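Local coordinates for protein putative kinase (Chloroflexus aurantiacus, PDB 2RHM) that is of unknown function but probably binds a nucleoside triphosphate through its P-loop fold and may act as a kinase, at residues T11-T16 with R148-I153; L29-L34 with S76-I81; M43-G48 with A130-H135. All blocks are in the same frame, centred on the assembly; numbering follows the deposited sequence.

Contact 1: T11-T16 with R148-I153; sequences TGHPAT and RSRGDI. With BEZ (benzoic acid), chain G.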
loop_
_atom_site.group_PDB
_atom_site.type_symbol
_atom_site.label_atom_id
_atom_site.label_comp_id
_atom_site.label_asym_id
_atom_site.label_seq_id
_atom_site.Cartn_x
_atom_site.Cartn_y
_atom_site.Cartn_z
ATOM N N THR B 11 17.160 -2.233 4.290
ATOM C CA THR B 11 17.390 -1.140 5.222
ATOM C C THR B 11 18.715 -0.443 4.930
ATOM O O THR B 11 19.490 -0.885 4.104
ATOM C CB THR B 11 17.320 -1.624 6.674
ATOM O OG1 THR B 11 17.235 -0.488 7.553
ATOM C CG2 THR B 11 18.511 -2.491 7.002
ATOM N N GLY B 12 18.936 0.686 5.585
ATOM C CA GLY B 12 20.133 1.471 5.396
ATOM C C GLY B 12 19.843 2.883 5.777
ATOM O O GLY B 12 18.680 3.312 5.761
ATOM N N HIS B 13 20.887 3.628 6.104
ATOM C CA HIS B 13 20.717 5.059 6.284
ATOM C C HIS B 13 20.340 5.737 4.941
ATOM O O HIS B 13 20.528 5.173 3.875
ATOM C CB HIS B 13 21.979 5.679 6.863
ATOM C CG HIS B 13 22.172 5.404 8.313
ATOM N ND1 HIS B 13 21.182 5.615 9.247
ATOM C CD2 HIS B 13 23.254 4.965 9.000
ATOM C CE1 HIS B 13 21.650 5.323 10.448
ATOM N NE2 HIS B 13 22.906 4.930 10.327
ATOM N N PRO B 14 19.760 6.945 4.998
ATOM C CA PRO B 14 19.480 7.662 3.759
ATOM C C PRO B 14 20.708 7.793 2.837
ATOM O O PRO B 14 21.833 8.028 3.297
ATOM C CB PRO B 14 19.007 9.022 4.267
ATOM C CG PRO B 14 18.330 8.683 5.587
ATOM C CD PRO B 14 19.273 7.682 6.178
ATOM N N ALA B 15 20.474 7.567 1.549
ATOM C CA ALA B 15 21.497 7.657 0.494
ATOM C C ALA B 15 22.480 6.470 0.410
ATOM O O ALA B 15 23.421 6.513 -0.364
ATOM C CB ALA B 15 22.240 9.006 0.546
ATOM N N THR B 16 22.262 5.402 1.175
ATOM C CA THR B 16 23.148 4.239 1.111
ATOM C C THR B 16 22.948 3.296 -0.088
ATOM O O THR B 16 23.663 2.295 -0.203
ATOM C CB THR B 16 23.019 3.374 2.389
ATOM O OG1 THR B 16 21.645 3.054 2.616
ATOM C CG2 THR B 16 23.594 4.118 3.602
ATOM N N ARG B 148 28.237 12.206 8.214
ATOM C CA ARG B 148 29.617 11.817 7.967
ATOM C C ARG B 148 30.217 10.929 9.065
ATOM O O ARG B 148 31.035 10.056 8.778
ATOM C CB ARG B 148 30.464 13.082 7.797
ATOM C CG ARG B 148 31.750 12.887 7.029
ATOM C CD ARG B 148 32.512 14.201 6.927
ATOM N N SER B 149 29.795 11.139 10.309
ATOM C CA SER B 149 30.341 10.402 11.455
ATOM C C SER B 149 29.395 9.342 12.039
ATOM O O SER B 149 29.651 8.809 13.114
ATOM C CB SER B 149 30.670 11.404 12.553
ATOM O OG SER B 149 29.480 12.032 13.000
ATOM N N ARG B 150 28.322 9.017 11.332
ATOM C CA ARG B 150 27.270 8.152 11.883
ATOM C C ARG B 150 27.577 6.657 11.936
ATOM O O ARG B 150 27.138 5.966 12.849
ATOM C CB ARG B 150 25.971 8.365 11.104
ATOM C CG ARG B 150 24.755 7.725 11.724
ATOM C CD ARG B 150 23.544 8.566 11.471
ATOM N NE ARG B 150 23.178 8.574 10.063
ATOM C CZ ARG B 150 22.490 9.542 9.464
ATOM N NH1 ARG B 150 22.120 10.640 10.126
ATOM N NH2 ARG B 150 22.199 9.427 8.182
ATOM N N GLY B 151 28.299 6.130 10.962
ATOM C CA GLY B 151 28.486 4.681 10.931
ATOM C C GLY B 151 27.232 3.980 10.435
ATOM O O GLY B 151 26.201 4.614 10.159
ATOM N N ASP B 152 27.315 2.663 10.355
ATOM C CA ASP B 152 26.298 1.871 9.694
ATOM C C ASP B 152 25.021 1.631 10.497
ATOM O O ASP B 152 25.050 1.488 11.714
ATOM C CB ASP B 152 26.924 0.567 9.251
ATOM C CG ASP B 152 28.111 0.793 8.338
ATOM O OD1 ASP B 152 28.215 1.906 7.756
ATOM O OD2 ASP B 152 28.936 -0.131 8.209
ATOM N N ILE B 153 23.886 1.618 9.808
ATOM C CA ILE B 153 22.621 1.449 10.493
ATOM C C ILE B 153 22.566 0.071 11.136
ATOM O O ILE B 153 22.953 -0.933 10.520
ATOM C CB ILE B 153 21.407 1.622 9.539
ATOM C CG1 ILE B 153 20.140 1.927 10.318
ATOM C CG2 ILE B 153 21.190 0.398 8.689
ATOM C CD1 ILE B 153 18.986 2.370 9.436
HETATM C C BEZ G . 17.750 9.674 -0.141
HETATM O O1 BEZ G . 17.978 9.444 -1.353
HETATM O O2 BEZ G . 17.223 8.787 0.583
HETATM C C1 BEZ G . 18.111 11.008 0.434
HETATM C C2 BEZ G . 18.699 11.972 -0.381
HETATM C C3 BEZ G . 19.026 13.208 0.157
HETATM C C4 BEZ G . 18.772 13.474 1.500
HETATM C C5 BEZ G . 18.191 12.497 2.311
HETATM C C6 BEZ G . 17.851 11.263 1.777
HETATM O O HOH W 1 23.591 2.193 6.752
HETATM O O HOH W 2 24.066 4.257 12.949
#
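The imidazole of His13 is held between Arg150 and Ile153, each over the centre of one face. Ile153 shows the fit along its whole length. Its CB sits 3.7 Å from the centroid of the His13 ring, almost on the ring normal, a CH-pi contact. CG1, anti to the backbone N (chi1 -160°), carries the chain on under the ring, 3.7 Å from His13 CE1. The branch CG2 turns to the backbone of Gly12, reaching its CA at 3.6 Å, and the tip CD1 lies 3.8 Å from Thr11 OG1. A branched aliphatic residue thus serves both the ring and the backbone of Gly12. On the other face, Arg150 bends at chi2 and chi3 to set NE 3.5 Å above the ring plane. Two waters bridge the segments: one accepts from both His13 N and Ile153 N, another joins His13 NE2 to Asp152 O. Beyond the ring the chain makes a type II turn from His13 to Thr16, whose OG1 donates to His13 O at 2.7 Å. Gly12 has backbone angles that would jam a CB against the preceding carbonyl. Strand, glycine and tight turn are consistent with the start of a Walker A P-loop.

Contact 2: L29-L34 with S76-I81; sequences LRLPLL and SGQSLI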
loop_
_atom_site.group_PDB
_atom_site.type_symbol
_atom_site.label_atom_id
_atom_site.label_comp_id
_atom_site.label_asym_id
_atom_site.label_seq_id
_atom_site.Cartn_x
_atom_site.Cartn_y
_atom_site.Cartn_z
ATOM N N LEU B 29 13.070 -10.088 -8.878
ATOM C CA LEU B 29 12.283 -11.149 -8.236
ATOM C C LEU B 29 10.787 -11.068 -8.592
ATOM O O LEU B 29 10.011 -11.938 -8.180
ATOM C CB LEU B 29 12.424 -11.060 -6.718
ATOM C CG LEU B 29 13.831 -11.066 -6.102
ATOM C CD1 LEU B 29 13.765 -10.662 -4.643
ATOM C CD2 LEU B 29 14.499 -12.409 -6.268
ATOM N N ARG B 30 10.400 -10.039 -9.348
ATOM C CA ARG B 30 9.007 -9.786 -9.700
ATOM C C ARG B 30 8.120 -9.766 -8.447
ATOM O O ARG B 30 7.120 -10.478 -8.354
ATOM C CB ARG B 30 8.504 -10.812 -10.720
ATOM C CG ARG B 30 9.343 -10.857 -11.987
ATOM C CD ARG B 30 8.847 -11.911 -12.963
ATOM N NE ARG B 30 7.482 -11.619 -13.375
ATOM C CZ ARG B 30 7.146 -10.718 -14.298
ATOM N NH1 ARG B 30 8.074 -10.003 -14.934
ATOM N NH2 ARG B 30 5.867 -10.523 -14.583
ATOM N N LEU B 31 8.491 -8.920 -7.501
ATOM C CA LEU B 31 7.752 -8.795 -6.236
ATOM C C LEU B 31 7.291 -7.364 -6.003
ATOM O O LEU B 31 7.889 -6.407 -6.528
ATOM C CB LEU B 31 8.613 -9.262 -5.047
ATOM C CG LEU B 31 9.043 -10.734 -5.014
ATOM C CD1 LEU B 31 9.969 -10.959 -3.837
ATOM C CD2 LEU B 31 7.837 -11.653 -4.940
ATOM N N PRO B 32 6.201 -7.206 -5.227
ATOM C CA PRO B 32 5.735 -5.877 -4.858
ATOM C C PRO B 32 6.750 -5.193 -3.958
ATOM O O PRO B 32 7.461 -5.858 -3.177
ATOM C CB PRO B 32 4.431 -6.136 -4.083
ATOM C CG PRO B 32 4.107 -7.556 -4.300
ATOM C CD PRO B 32 5.370 -8.263 -4.630
ATOM N N LEU B 33 6.836 -3.877 -4.117
ATOM C CA LEU B 33 7.762 -3.053 -3.341
ATOM C C LEU B 33 7.021 -1.945 -2.615
ATOM O O LEU B 33 6.361 -1.116 -3.237
ATOM C CB LEU B 33 8.791 -2.426 -4.278
ATOM C CG LEU B 33 9.788 -1.430 -3.691
ATOM C CD1 LEU B 33 10.625 -2.135 -2.606
ATOM C CD2 LEU B 33 10.655 -0.869 -4.807
ATOM N N LEU B 34 7.154 -1.935 -1.293
ATOM C CA LEU B 34 6.611 -0.868 -0.459
ATOM C C LEU B 34 7.752 -0.068 0.135
ATOM O O LEU B 34 8.573 -0.609 0.859
ATOM C CB LEU B 34 5.747 -1.471 0.637
ATOM C CG LEU B 34 4.730 -2.521 0.200
ATOM C CD1 LEU B 34 4.077 -3.075 1.451
ATOM C CD2 LEU B 34 3.683 -1.959 -0.731
ATOM N N SER B 76 -2.268 -12.883 1.886
ATOM C CA SER B 76 -2.646 -13.545 0.626
ATOM C C SER B 76 -1.626 -14.614 0.191
ATOM O O SER B 76 -1.858 -15.355 -0.764
ATOM C CB SER B 76 -2.798 -12.510 -0.497
ATOM O OG SER B 76 -1.531 -12.124 -1.005
ATOM N N GLY B 77 -0.494 -14.676 0.888
ATOM C CA GLY B 77 0.556 -15.664 0.619
ATOM C C GLY B 77 1.630 -15.190 -0.336
ATOM O O GLY B 77 2.469 -15.980 -0.768
ATOM N N GLN B 78 1.631 -13.887 -0.624
ATOM C CA GLN B 78 2.559 -13.297 -1.566
ATOM C C GLN B 78 3.715 -12.702 -0.789
ATOM O O GLN B 78 3.531 -12.106 0.282
ATOM C CB GLN B 78 1.844 -12.231 -2.413
ATOM C CG GLN B 78 2.705 -11.293 -3.296
ATOM C CD GLN B 78 3.486 -11.986 -4.403
ATOM O OE1 GLN B 78 4.244 -12.930 -4.166
ATOM N NE2 GLN B 78 3.316 -11.496 -5.625
ATOM N N SER B 79 4.911 -12.889 -1.336
ATOM C CA SER B 79 6.115 -12.313 -0.781
ATOM C C SER B 79 6.223 -10.842 -1.204
ATOM O O SER B 79 5.583 -10.399 -2.170
ATOM C CB SER B 79 7.337 -13.106 -1.240
ATOM O OG SER B 79 7.242 -14.473 -0.856
ATOM N N LEU B 80 7.032 -10.076 -0.487
ATOM C CA LEU B 80 7.151 -8.657 -0.790
ATOM C C LEU B 80 8.422 -8.059 -0.222
ATOM O O LEU B 80 9.082 -8.643 0.630
ATOM C CB LEU B 80 5.922 -7.913 -0.263
ATOM C CG LEU B 80 5.838 -7.718 1.247
ATOM C CD1 LEU B 80 6.219 -6.338 1.572
ATOM C CD2 LEU B 80 4.443 -7.942 1.765
ATOM N N ILE B 81 8.753 -6.888 -0.738
ATOM C CA ILE B 81 9.923 -6.134 -0.333
ATOM C C ILE B 81 9.447 -4.861 0.370
ATOM O O ILE B 81 8.563 -4.136 -0.139
ATOM C CB ILE B 81 10.769 -5.734 -1.549
ATOM C CG1 ILE B 81 11.197 -6.969 -2.364
ATOM C CG2 ILE B 81 11.967 -4.899 -1.093
ATOM C CD1 ILE B 81 11.524 -6.625 -3.810
#
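Leu33 and Ile81 form a parallel bridge between the edge strand 33-35 and strand 80-83 of the central sheet. Ile81 is gripped by its backbone on both sides of Leu33: Ile81 N donates to Pro32 O at 2.9 Å, and Ile81 O accepts from Leu34 N at 2.9 Å in a nearly straight bond (176°). Proline suits the first position because the bridge uses its carbonyl and needs no N-H from it, while its ring fills space against segment 76-81, with Pro32 CD 3.3 Å from Ser79 O. That carbonyl oxygen is buried without a polar partner, whereas Ser79 OG is bonded to Ala6 N in the next strand. The two strands are joined in the chain by helices 36-47 and 52-75, so they make a beta-alpha-beta crossover, as in the parallel sheet of P-loop NTPases. On one face of the sheet, under helix 18-29, Leu33 CD1 presses tightly on Ile81 CG2 at 3.4 Å; Leu33 CG, anti to the backbone N (chi1 175°), turns the methyl that way. Ile81 CD1 reaches back to Leu31 CB at 4.1 Å. Leu34 CD1 meets Leu80 CD1 at 3.9 Å on the other face, against helix 52-75. At the outer edge Leu33 N finds Thr72 OG1 of the second subunit, while Pro32 packs on Ser76 of that subunit.

Contact 3: M43-G48 with A130-H135; sequences MFDGLG and ARHPGH. With BEZ (benzoic acid), chain G.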
loop_
_atom_site.group_PDB
_atom_site.type_symbol
_atom_site.label_atom_id
_atom_site.label_comp_id
_atom_site.label_asym_id
_atom_site.label_seq_id
_atom_site.Cartn_x
_atom_site.Cartn_y
_atom_site.Cartn_z
HETATM N N MSE B 43 1.784 11.084 -0.187
HETATM C CA MSE B 43 1.125 11.950 0.772
HETATM C C MSE B 43 1.439 13.432 0.603
HETATM O O MSE B 43 0.546 14.256 0.768
HETATM C CB MSE B 43 1.383 11.491 2.199
HETATM C CG MSE B 43 0.497 10.325 2.534
HETATM SE SE MSE B 43 0.657 9.769 4.401
HETATM C CE MSE B 43 1.872 9.060 4.162
ATOM N N PHE B 44 2.686 13.777 0.297
ATOM C CA PHE B 44 3.030 15.184 0.093
ATOM C C PHE B 44 2.265 15.723 -1.119
ATOM O O PHE B 44 1.786 16.860 -1.121
ATOM C CB PHE B 44 4.531 15.358 -0.155
ATOM C CG PHE B 44 5.422 15.112 1.040
ATOM C CD1 PHE B 44 5.094 15.552 2.310
ATOM C CD2 PHE B 44 6.652 14.488 0.864
ATOM C CE1 PHE B 44 5.958 15.345 3.375
ATOM C CE2 PHE B 44 7.508 14.278 1.928
ATOM C CZ PHE B 44 7.171 14.699 3.177
ATOM N N ASP B 45 2.154 14.908 -2.161
ATOM C CA ASP B 45 1.394 15.320 -3.356
ATOM C C ASP B 45 -0.109 15.499 -3.094
ATOM O O ASP B 45 -0.728 16.416 -3.618
ATOM C CB ASP B 45 1.645 14.352 -4.514
ATOM C CG ASP B 45 3.075 14.430 -5.056
ATOM O OD1 ASP B 45 3.848 15.356 -4.711
ATOM O OD2 ASP B 45 3.438 13.550 -5.841
ATOM N N GLY B 46 -0.695 14.644 -2.269
ATOM C CA GLY B 46 -2.111 14.740 -1.967
ATOM C C GLY B 46 -2.489 15.736 -0.882
ATOM O O GLY B 46 -3.581 16.299 -0.928
ATOM N N LEU B 47 -1.610 15.947 0.097
ATOM C CA LEU B 47 -1.907 16.819 1.247
ATOM C C LEU B 47 -1.045 18.069 1.358
ATOM O O LEU B 47 -1.327 18.944 2.175
ATOM C CB LEU B 47 -1.711 16.040 2.532
ATOM C CG LEU B 47 -2.460 14.716 2.644
ATOM C CD1 LEU B 47 -1.884 13.951 3.797
ATOM C CD2 LEU B 47 -3.961 14.935 2.772
ATOM N N GLY B 48 0.004 18.153 0.555
ATOM C CA GLY B 48 0.919 19.285 0.600
ATOM C C GLY B 48 2.118 19.004 1.477
ATOM O O GLY B 48 2.183 17.991 2.178
ATOM N N ALA B 130 16.349 15.438 -7.551
ATOM C CA ALA B 130 15.946 14.037 -7.557
ATOM C C ALA B 130 15.105 13.733 -6.310
ATOM O O ALA B 130 14.243 12.857 -6.321
ATOM C CB ALA B 130 17.181 13.140 -7.600
ATOM N N ARG B 131 15.374 14.474 -5.242
ATOM C CA ARG B 131 14.689 14.334 -3.969
ATOM C C ARG B 131 13.440 15.251 -3.910
ATOM O O ARG B 131 13.518 16.449 -4.198
ATOM C CB ARG B 131 15.706 14.691 -2.882
ATOM C CG ARG B 131 15.324 14.413 -1.464
ATOM C CD ARG B 131 15.163 12.943 -1.197
ATOM N NE ARG B 131 14.847 12.721 0.199
ATOM C CZ ARG B 131 14.469 11.552 0.694
ATOM N NH1 ARG B 131 14.329 10.499 -0.104
ATOM N NH2 ARG B 131 14.209 11.452 1.988
ATOM N N HIS B 132 12.285 14.681 -3.561
ATOM C CA HIS B 132 11.047 15.445 -3.424
ATOM C C HIS B 132 11.300 16.529 -2.369
ATOM O O HIS B 132 11.861 16.233 -1.310
ATOM C CB HIS B 132 9.898 14.538 -2.960
ATOM C CG HIS B 132 8.542 15.158 -3.082
ATOM N ND1 HIS B 132 8.144 16.240 -2.324
ATOM C CD2 HIS B 132 7.482 14.839 -3.862
ATOM C CE1 HIS B 132 6.909 16.573 -2.645
ATOM N NE2 HIS B 132 6.483 15.737 -3.578
ATOM N N PRO B 133 10.902 17.783 -2.652
ATOM C CA PRO B 133 11.193 18.863 -1.707
ATOM C C PRO B 133 10.485 18.756 -0.351
ATOM O O PRO B 133 10.953 19.333 0.624
ATOM C CB PRO B 133 10.691 20.109 -2.447
ATOM C CG PRO B 133 9.635 19.596 -3.375
ATOM C CD PRO B 133 10.169 18.280 -3.832
ATOM N N GLY B 134 9.375 18.025 -0.285
ATOM C CA GLY B 134 8.599 17.922 0.952
ATOM C C GLY B 134 9.313 17.210 2.088
ATOM O O GLY B 134 8.947 17.374 3.255
ATOM N N HIS B 135 10.339 16.437 1.749
ATOM C CA HIS B 135 11.100 15.668 2.736
ATOM C C HIS B 135 11.815 16.593 3.702
ATOM O O HIS B 135 12.043 16.228 4.866
ATOM C CB HIS B 135 12.118 14.748 2.066
ATOM C CG HIS B 135 11.515 13.600 1.326
ATOM N ND1 HIS B 135 10.840 12.572 1.955
ATOM C CD2 HIS B 135 11.521 13.298 0.010
ATOM C CE1 HIS B 135 10.459 11.689 1.050
ATOM N NE2 HIS B 135 10.865 12.100 -0.136
HETATM C C BEZ G . 17.750 9.674 -0.141
HETATM O O1 BEZ G . 17.978 9.444 -1.353
HETATM O O2 BEZ G . 17.223 8.787 0.583
HETATM C C1 BEZ G . 18.111 11.008 0.434
HETATM C C2 BEZ G . 18.699 11.972 -0.381
HETATM C C3 BEZ G . 19.026 13.208 0.157
HETATM C C4 BEZ G . 18.772 13.474 1.500
HETATM C C5 BEZ G . 18.191 12.497 2.311
HETATM C C6 BEZ G . 17.851 11.263 1.777
#
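Beside the pocket that holds benzoic acid, Phe44 of helix 36-47 packs into the turn His132-His135, joining that helix to the loop between helices 115-127 and 141-149. The phenyl ring is met over a face and at its edge. Gly134 lies over one face, its CA 4.0 Å from the centroid of the Phe44 ring in a CH-pi contact; a CB here would collide with Phe44 CD2, so glycine is the residue that fits. The edge of Phe44 points at the face of His135 in a T-shaped pair with planes at 85°, CE2 of Phe44 lying 3.7 Å from His135 ND1, while His135 NE2 is hydrogen-bonded to Glu41 of the same helix as Phe44. Across that imidazole, Arg131 NH2 stands 3.5 Å above the opposite face of the His135 ring. The guanidinium of Arg131 in turn has benzoic acid over its far side, C6 of the ligand 3.5 Å above the Arg131 plane, and Asp37 and Asp137 anchor it by salt bridges.

His132, at the start of the turn, ties it to the helix. With CG anti to the backbone N (chi1 -167°), its ring reaches across, and NE2 donates to Asp45 OD1 at 2.9 Å on the syn side, though 31° out of the carboxylate plane. At the other ring nitrogen, ND1 accepts from Gly134 N at 3.0 Å. A leucine in its place would probably leave Asp45 without this mate and the N-H of Gly134 without its acceptor, letting the turn shift against Phe44. Donating at NE2 while accepting at ND1 points to a neutral imidazole with its proton on NE2; the bond to Asp45 would then be a directional hydrogen bond more than an ion pair.

In the fold
Contacts 1 and 3 both reach the benzoic acid pocket, without touching each other, from different parts of the chain: contact 1 brings Pro14 and Ala15 of the probable P-loop, contact 3 brings Arg131. Their nearest atoms are about 6 Å apart, although their centres are about 22 Å apart, and Arg125 of helix 115-127 binds the ligand as well. Contact 2 lies on the other side of the chain's centre from contact 1; the side chain of Leu33 is about 13 Å from the ligand. It is nevertheless tied to both: strand 80-83 neighbours strand 6-12, which leads into contact 1, and strand 33-35 runs on into helix 36-47 of contact 3. Contacts 2 and 3 also both touch the second subunit.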